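Local coordinates for alkaline phosphatase D (Bacillus subtilis, PDB 2YEQ), which hydrolyses phosphate esters, acting as a phosphodiesterase and alkaline phosphatase with an active site that contains iron and calcium, at residues A417-A421 / D422-I426; E501-E504 / D505-F508; I346-M349 / D350-D353; C124-Y127 / E128-Y131. All coordinates share one frame; numbering follows the deposited sequence.

Interaction 1 (A417-A421 / D422-I426). With EDO (1,2-ethanediol), chain N.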
loop_
_atom_site.group_PDB
_atom_site.type_symbol
_atom_site.label_atom_id
_atom_site.label_comp_id
_atom_site.label_asym_id
_atom_site.label_seq_id
_atom_site.Cartn_x
_atom_site.Cartn_y
_atom_site.Cartn_z
ATOM N N ALA A 417 -3.954 0.492 20.485
ATOM C CA ALA A 417 -4.650 1.287 21.504
ATOM C C ALA A 417 -5.103 2.603 20.900
ATOM O O ALA A 417 -4.786 2.912 19.749
ATOM C CB ALA A 417 -3.733 1.514 22.711
ATOM N N ASP A 418 -5.894 3.380 21.641
ATOM C CA ASP A 418 -6.331 4.666 21.116
ATOM C C ASP A 418 -5.175 5.673 21.077
ATOM O O ASP A 418 -5.091 6.509 20.181
ATOM C CB ASP A 418 -7.517 5.228 21.929
ATOM C CG ASP A 418 -8.312 6.233 21.151
ATOM O OD1 ASP A 418 -9.117 5.828 20.263
ATOM O OD2 ASP A 418 -8.098 7.439 21.383
ATOM N N LYS A 419 -4.281 5.556 22.041
ATOM C CA LYS A 419 -3.221 6.525 22.281
ATOM C C LYS A 419 -1.999 5.783 22.817
ATOM O O LYS A 419 -2.155 4.745 23.453
ATOM C CB LYS A 419 -3.726 7.504 23.358
ATOM C CG LYS A 419 -2.917 8.762 23.585
ATOM C CD LYS A 419 -3.723 9.734 24.491
ATOM C CE LYS A 419 -2.843 10.782 25.151
ATOM N NZ LYS A 419 -3.597 12.050 25.358
ATOM N N ARG A 420 -0.813 6.355 22.606
ATOM C CA ARG A 420 0.476 5.795 23.065
ATOM C C ARG A 420 1.137 6.724 24.100
ATOM O O ARG A 420 0.667 7.820 24.342
ATOM C CB ARG A 420 1.444 5.721 21.881
ATOM C CG ARG A 420 1.117 4.730 20.853
ATOM C CD ARG A 420 2.373 4.199 20.221
ATOM N NE ARG A 420 2.791 4.890 19.002
ATOM C CZ ARG A 420 2.800 4.322 17.781
ATOM N NH1 ARG A 420 2.368 3.061 17.575
ATOM N NH2 ARG A 420 3.237 5.023 16.749
ATOM N N ALA A 421 2.258 6.283 24.661
ATOM C CA ALA A 421 3.014 7.061 25.645
ATOM C C ALA A 421 3.597 8.368 25.088
ATOM O O ALA A 421 3.749 9.321 25.823
ATOM C CB ALA A 421 4.115 6.200 26.234
ATOM N N ASP A 422 3.891 8.433 23.794
ATOM C CA ASP A 422 4.554 9.603 23.222
ATOM C C ASP A 422 3.604 10.478 22.411
ATOM O O ASP A 422 4.003 11.493 21.848
ATOM C CB ASP A 422 5.762 9.175 22.357
ATOM C CG ASP A 422 5.375 8.271 21.193
ATOM O OD1 ASP A 422 4.203 7.844 21.104
ATOM O OD2 ASP A 422 6.251 7.985 20.352
ATOM N N THR A 423 2.329 10.107 22.358
ATOM C CA THR A 423 1.372 10.853 21.545
ATOM C C THR A 423 1.271 12.338 21.883
ATOM O O THR A 423 1.346 13.192 20.987
ATOM C CB THR A 423 -0.036 10.228 21.627
ATOM O OG1 THR A 423 0.034 8.859 21.228
ATOM C CG2 THR A 423 -1.014 10.979 20.720
ATOM N N ASP A 424 1.090 12.660 23.162
ATOM C CA ASP A 424 0.954 14.078 23.560
ATOM C C ASP A 424 2.204 14.872 23.226
ATOM O O ASP A 424 2.100 15.970 22.679
ATOM C CB ASP A 424 0.624 14.200 25.048
ATOM C CG ASP A 424 -0.787 13.729 25.372
ATOM O OD1 ASP A 424 -1.681 13.790 24.487
ATOM O OD2 ASP A 424 -0.998 13.276 26.515
ATOM N N GLN A 425 3.379 14.296 23.490
ATOM C CA GLN A 425 4.657 14.950 23.161
ATOM C C GLN A 425 4.787 15.256 21.681
ATOM O O GLN A 425 5.125 16.380 21.279
ATOM C CB GLN A 425 5.827 14.066 23.614
ATOM C CG GLN A 425 7.218 14.585 23.234
ATOM C CD GLN A 425 8.236 13.466 23.169
ATOM O OE1 GLN A 425 8.900 13.275 22.147
ATOM N NE2 GLN A 425 8.352 12.705 24.259
ATOM N N ILE A 426 4.526 14.257 20.848
ATOM C CA ILE A 426 4.709 14.429 19.421
ATOM C C ILE A 426 3.746 15.475 18.886
ATOM O O ILE A 426 4.099 16.312 18.035
ATOM C CB ILE A 426 4.538 13.067 18.661
ATOM C CG1 ILE A 426 5.695 12.110 19.006
ATOM C CG2 ILE A 426 4.471 13.298 17.154
ATOM C CD1 ILE A 426 5.415 10.658 18.598
HETATM C C1 EDO N . -11.014 3.067 23.140
HETATM O O1 EDO N . -11.880 2.470 24.124
HETATM C C2 EDO N . -11.199 4.571 22.962
HETATM O O2 EDO N . -11.314 4.897 21.574
HETATM O O HOH W 1 0.594 10.536 25.197
HETATM O O HOH W 2 3.560 12.152 25.338
#
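Lys419 and Asp424 form the charged part of this contact, their ends meeting beside the start of helix 423-429. The lysine chain runs nearly straight as far as CE and bends at its last torsion, and it meets the aspartate at about a right angle. Lys419 NZ lies 2.7 Å from Asp424 OD1, on the syn side of that oxygen and slightly out of the carboxylate plane; a weaker bond to OD2 makes the grip forked. A second ion pair is long: Arg420 NE stands 3.9 Å from Asp422 OD1, the two side chains lying side by side and pointing the same way, with the oxygen at the edge of the guanidinium. The stronger partners of both are supplied by Glu503, whose OE1 pairs with Arg420 and whose backbone N donates to Asp422 OD2.

Among the uncharged bonds, Thr423 OG1 accepts from Arg420 N at 3.0 Å. A chi1 of -57° sets this hydroxyl anti to the carbonyl carbon, and Lys419 CG packs against Thr423 CB and OG1. Thr423 N returns a weak bond to Arg420 O. Two waters extend the first turn of the helix: one links Arg420 O to Asp424 N, and the other accepts a hydrogen bond from Gln425 N at 2.8 Å and donates to Ala421 O.

The loop that follows strand 400-406 thus enters helix 423-429 through a side-chain hydroxyl and bridging waters. Arg420 and Thr423 rest on Phe436 of strand 433-437, an outermost strand of the seven-stranded mixed sheet, while Ala421 pairs by its backbone with Glu501.

Interaction 2 (E501-E504 / D505-F508). With EDO (1,2-ethanediol), chain M; PO4 (phosphate ion), chain B.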
loop_
_atom_site.group_PDB
_atom_site.type_symbol
_atom_site.label_atom_id
_atom_site.label_comp_id
_atom_site.label_asym_id
_atom_site.label_seq_id
_atom_site.Cartn_x
_atom_site.Cartn_y
_atom_site.Cartn_z
ATOM N N GLU A 501 3.462 2.021 24.550
ATOM C CA GLU A 501 4.263 1.975 23.331
ATOM C C GLU A 501 4.765 3.386 22.958
ATOM O O GLU A 501 4.135 4.393 23.315
ATOM C CB GLU A 501 3.464 1.348 22.158
ATOM C CG GLU A 501 3.820 -0.142 21.814
ATOM C CD GLU A 501 3.708 -0.506 20.294
ATOM O OE1 GLU A 501 3.913 0.362 19.404
ATOM O OE2 GLU A 501 3.424 -1.686 19.984
ATOM N N VAL A 502 5.909 3.448 22.264
ATOM C CA VAL A 502 6.428 4.690 21.689
ATOM C C VAL A 502 6.863 4.370 20.273
ATOM O O VAL A 502 7.009 3.208 19.933
ATOM C CB VAL A 502 7.613 5.257 22.491
ATOM C CG1 VAL A 502 7.163 5.662 23.888
ATOM C CG2 VAL A 502 8.770 4.230 22.567
ATOM N N GLU A 503 7.052 5.381 19.437
ATOM C CA GLU A 503 7.417 5.129 18.047
ATOM C C GLU A 503 8.666 4.222 17.903
ATOM O O GLU A 503 8.688 3.348 17.031
ATOM C CB GLU A 503 7.631 6.438 17.299
ATOM C CG GLU A 503 7.929 6.280 15.815
ATOM C CD GLU A 503 6.792 5.640 15.027
ATOM O OE1 GLU A 503 5.626 5.837 15.422
ATOM O OE2 GLU A 503 7.077 4.952 14.005
ATOM N N GLU A 504 9.675 4.431 18.766
ATOM C CA GLU A 504 10.934 3.657 18.721
ATOM C C GLU A 504 10.684 2.126 18.795
ATOM O O GLU A 504 11.513 1.334 18.341
ATOM C CB GLU A 504 11.900 4.116 19.834
ATOM C CG GLU A 504 13.376 3.613 19.702
ATOM C CD GLU A 504 14.192 4.296 18.571
ATOM O OE1 GLU A 504 13.898 5.448 18.192
ATOM O OE2 GLU A 504 15.151 3.672 18.067
ATOM N N ASP A 505 9.548 1.705 19.344
ATOM C CA ASP A 505 9.249 0.261 19.426
ATOM C C ASP A 505 9.195 -0.448 18.076
ATOM O O ASP A 505 9.628 -1.593 17.963
ATOM C CB ASP A 505 7.979 0.005 20.211
ATOM C CG ASP A 505 8.127 0.368 21.677
ATOM O OD1 ASP A 505 9.229 0.226 22.244
ATOM O OD2 ASP A 505 7.143 0.817 22.280
ATOM N N ARG A 506 8.716 0.239 17.049
ATOM C CA ARG A 506 8.684 -0.334 15.715
ATOM C C ARG A 506 10.128 -0.635 15.202
ATOM O O ARG A 506 10.387 -1.737 14.729
ATOM C CB ARG A 506 7.901 0.576 14.763
ATOM C CG ARG A 506 7.683 0.008 13.363
ATOM C CD ARG A 506 6.672 0.810 12.580
ATOM N NE ARG A 506 7.047 2.224 12.480
ATOM C CZ ARG A 506 7.626 2.811 11.439
ATOM N NH1 ARG A 506 7.914 2.142 10.315
ATOM N NH2 ARG A 506 7.906 4.109 11.509
ATOM N N PHE A 507 11.048 0.332 15.312
ATOM C CA PHE A 507 12.463 0.131 14.946
ATOM C C PHE A 507 13.091 -0.969 15.820
ATOM O O PHE A 507 13.782 -1.854 15.324
ATOM C CB PHE A 507 13.253 1.448 15.076
ATOM C CG PHE A 507 14.698 1.368 14.588
ATOM C CD1 PHE A 507 14.988 1.083 13.252
ATOM C CD2 PHE A 507 15.760 1.620 15.458
ATOM C CE1 PHE A 507 16.322 1.018 12.794
ATOM C CE2 PHE A 507 17.091 1.564 15.012
ATOM C CZ PHE A 507 17.373 1.257 13.684
ATOM N N PHE A 508 12.807 -0.941 17.111
ATOM C CA PHE A 508 13.365 -1.908 18.040
ATOM C C PHE A 508 12.890 -3.324 17.733
ATOM O O PHE A 508 13.676 -4.275 17.795
ATOM C CB PHE A 508 12.999 -1.550 19.475
ATOM C CG PHE A 508 13.564 -2.492 20.489
ATOM C CD1 PHE A 508 14.935 -2.505 20.759
ATOM C CD2 PHE A 508 12.740 -3.382 21.170
ATOM C CE1 PHE A 508 15.476 -3.388 21.703
ATOM C CE2 PHE A 508 13.272 -4.269 22.117
ATOM C CZ PHE A 508 14.644 -4.265 22.379
HETATM C C1 EDO M . 11.002 7.511 18.610
HETATM O O1 EDO M . 10.241 7.080 19.748
HETATM C C2 EDO M . 12.100 8.492 19.032
HETATM O O2 EDO M . 13.211 7.769 19.574
HETATM P P PO4 B . 7.347 -1.361 8.496
HETATM O O1 PO4 B . 7.798 -0.631 9.707
HETATM O O2 PO4 B . 8.256 -1.298 7.305
HETATM O O3 PO4 B . 6.785 -2.727 8.835
HETATM O O4 PO4 B . 6.159 -0.582 7.858
HETATM O O HOH W 3 10.665 3.573 14.713
HETATM O O HOH W 4 4.867 2.878 15.078
#
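The beginning of the C-terminal helix 504-520 is closed here by reciprocal bonds between Val502 and Asp505. Val502 N donates to Asp505 OD2 at 2.9 Å, approaching from above the carboxylate plane, and Asp505 N answers to Val502 O at 3.0 Å. The aspartate CG lies anti to its own carbonyl carbon (chi1 -67°), which folds the carboxylate back over the preceding residues. There OD2 also touches Glu501 CA and CG, and Glu501 OE1 is a like charge 4.3 Å from Asp505 OD2; the N-H of Val502 probably offsets part of the repulsion.

Glu503 and Arg506 run side by side and form a salt bridge. A single oxygen, Glu503 OE2, accepts from both Arg506 NH2 at 2.8 Å and Arg506 NE at 3.1 Å, lying exactly in the guanidinium plane, while the carboxylate is turned 64° from it. Arg506 NH1 binds O1 of a phosphate ion at 2.8 Å, so the arginine links the acid to the anion, which probably came from the crystallisation liquor. Beyond them, Glu504 OE2 comes 3.4 Å from Phe507 CD2.

Glu503 also packs on Trp337 and Phe339. Arg506 touches His382, an iron ligand, so the first turn of helix 504-520, entered from the loop after strand 484-489, borders the metal centre.

Interaction 3 (I346-M349 / D350-D353); sequences IYSM and DSWD. With PE5 (3,6,9,12,15,18,21,24-octaoxahexacosan-1-ol), chain E.
Ser348 OG is held by two groups of the following residues. Ser351 OG lies 2.9 Å from Ser348 OG, in a hydrogen bond that either hydroxyl could donate, and Asp350 N adds a weak bond to Ser348 OG at 3.4 Å. The oxygen of Ser348 is carried anti to the backbone N (chi1 167°), whereas Ser351 has the opposite choice, with OG anti to its carbonyl carbon; together these bring the two hydroxyl oxygens together across the turn. The backbone beneath is a type I beta turn from Ser348 to Ser351, closed by a weak bond from Ser351 N to Ser348 O. The carboxylate of Asp350 leads away from the turn to Gln285, Arg279 and Arg282.

Further along, Tyr347 and Asp353 meet at about a right angle. Asp353 OD2 comes 3.3 Å from Tyr347 CD1, obliquely to the ring, and the carboxylate and ring planes are 55° apart. One water bridges Ser348 and Asp353: it accepts from Ser348 N at 2.8 Å and donates to Asp353 OD2 at 2.7 Å, and it lies in the plane of the tyrosine ring at its edge. One face of the Tyr347 ring carries a polyether molecule, whose C1 sits 3.4 Å above the plane, offset toward the rim. Asp353 OD1 is engaged with Arg359, which anchors the acid to the helix that follows.

All of the touching residues are buried. Strand 347-348 pairs antiparallel with strand 291-292, through Tyr347 and Lys292, and the turn then carries the chain by a short 3-10 segment toward helix 356-368, on which Trp352 packs.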
loop_
_atom_site.group_PDB
_atom_site.type_symbol
_atom_site.label_atom_id
_atom_site.label_comp_id
_atom_site.label_asym_id
_atom_site.label_seq_id
_atom_site.Cartn_x
_atom_site.Cartn_y
_atom_site.Cartn_z
ATOM N N ILE A 346 14.808 14.917 16.568
ATOM C CA ILE A 346 15.041 13.506 16.233
ATOM C C ILE A 346 13.992 13.126 15.164
ATOM O O ILE A 346 12.788 13.397 15.342
ATOM C CB ILE A 346 14.917 12.621 17.448
ATOM C CG1 ILE A 346 15.977 12.993 18.492
ATOM C CG2 ILE A 346 15.044 11.096 17.085
ATOM C CD1 ILE A 346 15.632 12.498 19.861
ATOM N N TYR A 347 14.471 12.566 14.049
ATOM C CA TYR A 347 13.665 12.299 12.862
ATOM C C TYR A 347 13.831 10.856 12.394
ATOM O O TYR A 347 14.869 10.225 12.645
ATOM C CB TYR A 347 14.079 13.218 11.738
ATOM C CG TYR A 347 13.685 14.658 11.996
ATOM C CD1 TYR A 347 12.344 15.023 12.065
ATOM C CD2 TYR A 347 14.645 15.643 12.188
ATOM C CE1 TYR A 347 11.971 16.326 12.313
ATOM C CE2 TYR A 347 14.289 16.959 12.431
ATOM C CZ TYR A 347 12.948 17.292 12.494
ATOM O OH TYR A 347 12.577 18.583 12.736
ATOM N N SER A 348 12.818 10.358 11.682
ATOM C CA SER A 348 12.890 9.036 11.059
ATOM C C SER A 348 13.717 9.105 9.804
ATOM O O SER A 348 13.367 9.793 8.852
ATOM C CB SER A 348 11.497 8.500 10.725
ATOM O OG SER A 348 11.589 7.376 9.863
ATOM N N MET A 349 14.830 8.378 9.781
ATOM C CA MET A 349 15.742 8.444 8.634
ATOM C C MET A 349 15.187 7.715 7.419
ATOM O O MET A 349 15.623 7.944 6.290
ATOM C CB MET A 349 17.133 7.892 9.050
ATOM C CG MET A 349 17.809 8.752 10.118
ATOM S SD MET A 349 18.251 10.368 9.407
ATOM C CE MET A 349 17.101 11.509 10.196
ATOM N N ASP A 350 14.174 6.887 7.634
ATOM C CA ASP A 350 13.542 6.109 6.548
ATOM C C ASP A 350 12.318 6.794 5.918
ATOM O O ASP A 350 11.820 6.363 4.865
ATOM C CB ASP A 350 13.148 4.735 7.081
ATOM C CG ASP A 350 12.763 3.764 5.979
ATOM O OD1 ASP A 350 13.555 3.543 5.020
ATOM O OD2 ASP A 350 11.640 3.206 6.088
ATOM N N SER A 351 11.876 7.880 6.551
ATOM C CA SER A 351 10.743 8.699 6.093
ATOM C C SER A 351 11.218 9.920 5.311
ATOM O O SER A 351 12.417 10.088 5.096
ATOM C CB SER A 351 9.915 9.155 7.305
ATOM O OG SER A 351 9.452 8.031 8.039
ATOM N N TRP A 352 10.286 10.773 4.863
ATOM C CA TRP A 352 10.665 11.955 4.095
ATOM C C TRP A 352 11.534 12.940 4.924
ATOM O O TRP A 352 12.382 13.625 4.344
ATOM C CB TRP A 352 9.461 12.694 3.516
ATOM C CG TRP A 352 8.790 12.034 2.355
ATOM C CD1 TRP A 352 7.938 10.963 2.411
ATOM C CD2 TRP A 352 8.893 12.383 0.994
ATOM N NE1 TRP A 352 7.507 10.643 1.173
ATOM C CE2 TRP A 352 8.089 11.490 0.276
ATOM C CE3 TRP A 352 9.605 13.365 0.290
ATOM C CZ2 TRP A 352 7.938 11.567 -1.089
ATOM C CZ3 TRP A 352 9.462 13.436 -1.037
ATOM C CH2 TRP A 352 8.636 12.544 -1.734
ATOM N N ASP A 353 11.373 12.970 6.245
ATOM C CA ASP A 353 12.252 13.766 7.106
ATOM C C ASP A 353 13.751 13.346 6.957
ATOM O O ASP A 353 14.648 14.131 7.292
ATOM C CB ASP A 353 11.887 13.611 8.572
ATOM C CG ASP A 353 10.720 14.531 9.033
ATOM O OD1 ASP A 353 10.536 15.647 8.482
ATOM O OD2 ASP A 353 10.018 14.100 9.974
HETATM C C48 PE5 E . 11.908 20.847 8.321
HETATM C C50 PE5 E . 12.990 19.889 7.818
HETATM O O1 PE5 E . 12.680 18.523 8.158
HETATM C C1 PE5 E . 13.490 17.906 9.173
HETATM C C2 PE5 E . 14.595 17.019 8.587
HETATM O O2 PE5 E . 15.907 17.630 8.557
HETATM O O HOH W 5 10.482 11.807 11.389
#

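Interaction 4 (C124-Y127 / E128-Y131). With FE (Fe (III) ion), chain C.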
loop_
_atom_site.group_PDB
_atom_site.type_symbol
_atom_site.label_atom_id
_atom_site.label_comp_id
_atom_site.label_asym_id
_atom_site.label_seq_id
_atom_site.Cartn_x
_atom_site.Cartn_y
_atom_site.Cartn_z
ATOM N N CYS A 124 0.446 -2.687 5.186
ATOM C CA CYS A 124 1.019 -3.296 6.395
ATOM C C CYS A 124 0.155 -4.392 7.046
ATOM O O CYS A 124 -0.512 -4.216 8.096
ATOM C CB CYS A 124 1.467 -2.225 7.405
ATOM S SG CYS A 124 2.839 -1.121 6.790
ATOM N N GLN A 125 0.239 -5.568 6.443
ATOM C CA GLN A 125 -0.608 -6.690 6.824
ATOM C C GLN A 125 0.173 -7.922 7.294
ATOM O O GLN A 125 -0.090 -9.031 6.835
ATOM C CB GLN A 125 -1.544 -7.041 5.667
ATOM C CG GLN A 125 -0.891 -7.346 4.330
ATOM C CD GLN A 125 -1.811 -7.135 3.184
ATOM O OE1 GLN A 125 -2.652 -6.215 3.201
ATOM N NE2 GLN A 125 -1.657 -7.952 2.143
ATOM N N GLN A 126 1.074 -7.718 8.246
ATOM C CA GLN A 126 1.901 -8.800 8.786
ATOM C C GLN A 126 0.950 -9.960 9.158
ATOM O O GLN A 126 0.135 -9.844 10.055
ATOM C CB GLN A 126 2.699 -8.340 10.009
ATOM C CG GLN A 126 4.160 -8.802 10.075
ATOM C CD GLN A 126 4.333 -10.299 10.405
ATOM O OE1 GLN A 126 3.542 -11.105 9.984
ATOM N NE2 GLN A 126 5.388 -10.654 11.167
ATOM N N TYR A 127 1.070 -11.068 8.442
ATOM C CA TYR A 127 0.166 -12.218 8.582
ATOM C C TYR A 127 0.157 -12.777 9.977
ATOM O O TYR A 127 -0.897 -13.222 10.495
ATOM C CB TYR A 127 0.577 -13.287 7.567
ATOM C CG TYR A 127 -0.240 -14.564 7.494
ATOM C CD1 TYR A 127 -1.370 -14.648 6.663
ATOM C CD2 TYR A 127 0.141 -15.693 8.197
ATOM C CE1 TYR A 127 -2.088 -15.825 6.564
ATOM C CE2 TYR A 127 -0.586 -16.870 8.107
ATOM C CZ TYR A 127 -1.690 -16.930 7.299
ATOM O OH TYR A 127 -2.418 -18.103 7.220
ATOM N N GLU A 128 1.315 -12.724 10.618
ATOM C CA GLU A 128 1.458 -13.324 11.936
ATOM C C GLU A 128 0.832 -12.481 13.047
ATOM O O GLU A 128 0.539 -13.007 14.135
ATOM C CB GLU A 128 2.942 -13.494 12.276
ATOM C CG GLU A 128 3.749 -14.298 11.254
ATOM C CD GLU A 128 5.201 -14.466 11.719
ATOM O OE1 GLU A 128 5.874 -13.429 12.065
ATOM O OE2 GLU A 128 5.638 -15.636 11.800
ATOM N N HIS A 129 0.662 -11.181 12.800
ATOM C CA HIS A 129 0.257 -10.256 13.864
ATOM C C HIS A 129 -1.252 -10.207 14.130
ATOM O O HIS A 129 -1.674 -9.740 15.189
ATOM C CB HIS A 129 0.790 -8.852 13.580
ATOM C CG HIS A 129 2.277 -8.759 13.735
ATOM N ND1 HIS A 129 2.957 -7.561 13.786
ATOM C CD2 HIS A 129 3.211 -9.731 13.892
ATOM C CE1 HIS A 129 4.249 -7.802 13.938
ATOM N NE2 HIS A 129 4.427 -9.109 14.007
ATOM N N GLY A 130 -2.042 -10.699 13.191
ATOM C CA GLY A 130 -3.476 -10.762 13.410
ATOM C C GLY A 130 -4.218 -11.288 12.217
ATOM O O GLY A 130 -3.621 -11.591 11.184
ATOM N N TYR A 131 -5.530 -11.403 12.409
ATOM C CA TYR A 131 -6.479 -11.798 11.380
ATOM C C TYR A 131 -6.834 -10.596 10.529
ATOM O O TYR A 131 -6.744 -9.441 10.977
ATOM C CB TYR A 131 -7.709 -12.509 12.052
ATOM C CG TYR A 131 -7.231 -13.799 12.676
ATOM C CD1 TYR A 131 -7.019 -14.942 11.894
ATOM C CD2 TYR A 131 -6.835 -13.839 14.009
ATOM C CE1 TYR A 131 -6.503 -16.113 12.448
ATOM C CE2 TYR A 131 -6.306 -14.984 14.562
ATOM C CZ TYR A 131 -6.137 -16.120 13.774
ATOM O OH TYR A 131 -5.583 -17.230 14.339
HETATM FE FE FE C . 4.725 -2.434 7.798
#
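Gln126 can be followed outward from its CB, which lies 3.8 Å from His129 CG and starts a side chain laid across the imidazole. Gln126 CG stands directly over the ring centre, 3.9 Å from the His129 centroid and 4° off the ring normal, a CH-pi contact. The chain then bends at chi2 (-73°), which brings the amide down to stack against the histidine, its plane 28° from the ring. Gln126 CD lies 3.7 Å from His129 CD2. At the tip the two ends part: Gln126 OE1 accepts from Glu128 N at 2.8 Å, the donor tilted from the carbonyl plane, while Gln126 NE2 donates almost straight to Glu128 OE1 at 3.0 Å, which lies in the amide plane and is met on its anti side. Both amide ends are therefore satisfied by the same residue, which fixes the rotation of the group, and His129 N closes the turn on Gln126 O at 3.1 Å. Glu128 OE2 takes His171 N, and His129 NE2 is hydrogen-bonded to Tyr161 O, so each partner is held in its own right.

The same loop begins at Cys124, whose SG binds the iron(III) ion at 2.5 Å together with Asp151, Tyr154 and His382. The arrangement belongs to the loop after strand 117-122 of a calcineurin-like phosphatase fold, where strand-end loops furnish the metal ligands.

Interactions 3 and 4 are buried, interaction 1 is partly buried and interaction 2 lies at the surface. Interactions 1 and 2 touch through Glu503, which couples the starts of helices 423-429 and 504-520. Both are helix starts, whereas interaction 3 is a beta turn between a short strand and a 3-10 segment, and interaction 4 a loop without regular structure. Salt bridges join side-chain-to-backbone bonds in the first two; in interaction 3 hydroxyls and a water do the work, and in interaction 4 an amide stacked on a ring and bonded at both ends. Interactions 2 and 4 approach the iron from different parts of the chain, their centres about 17 Å apart.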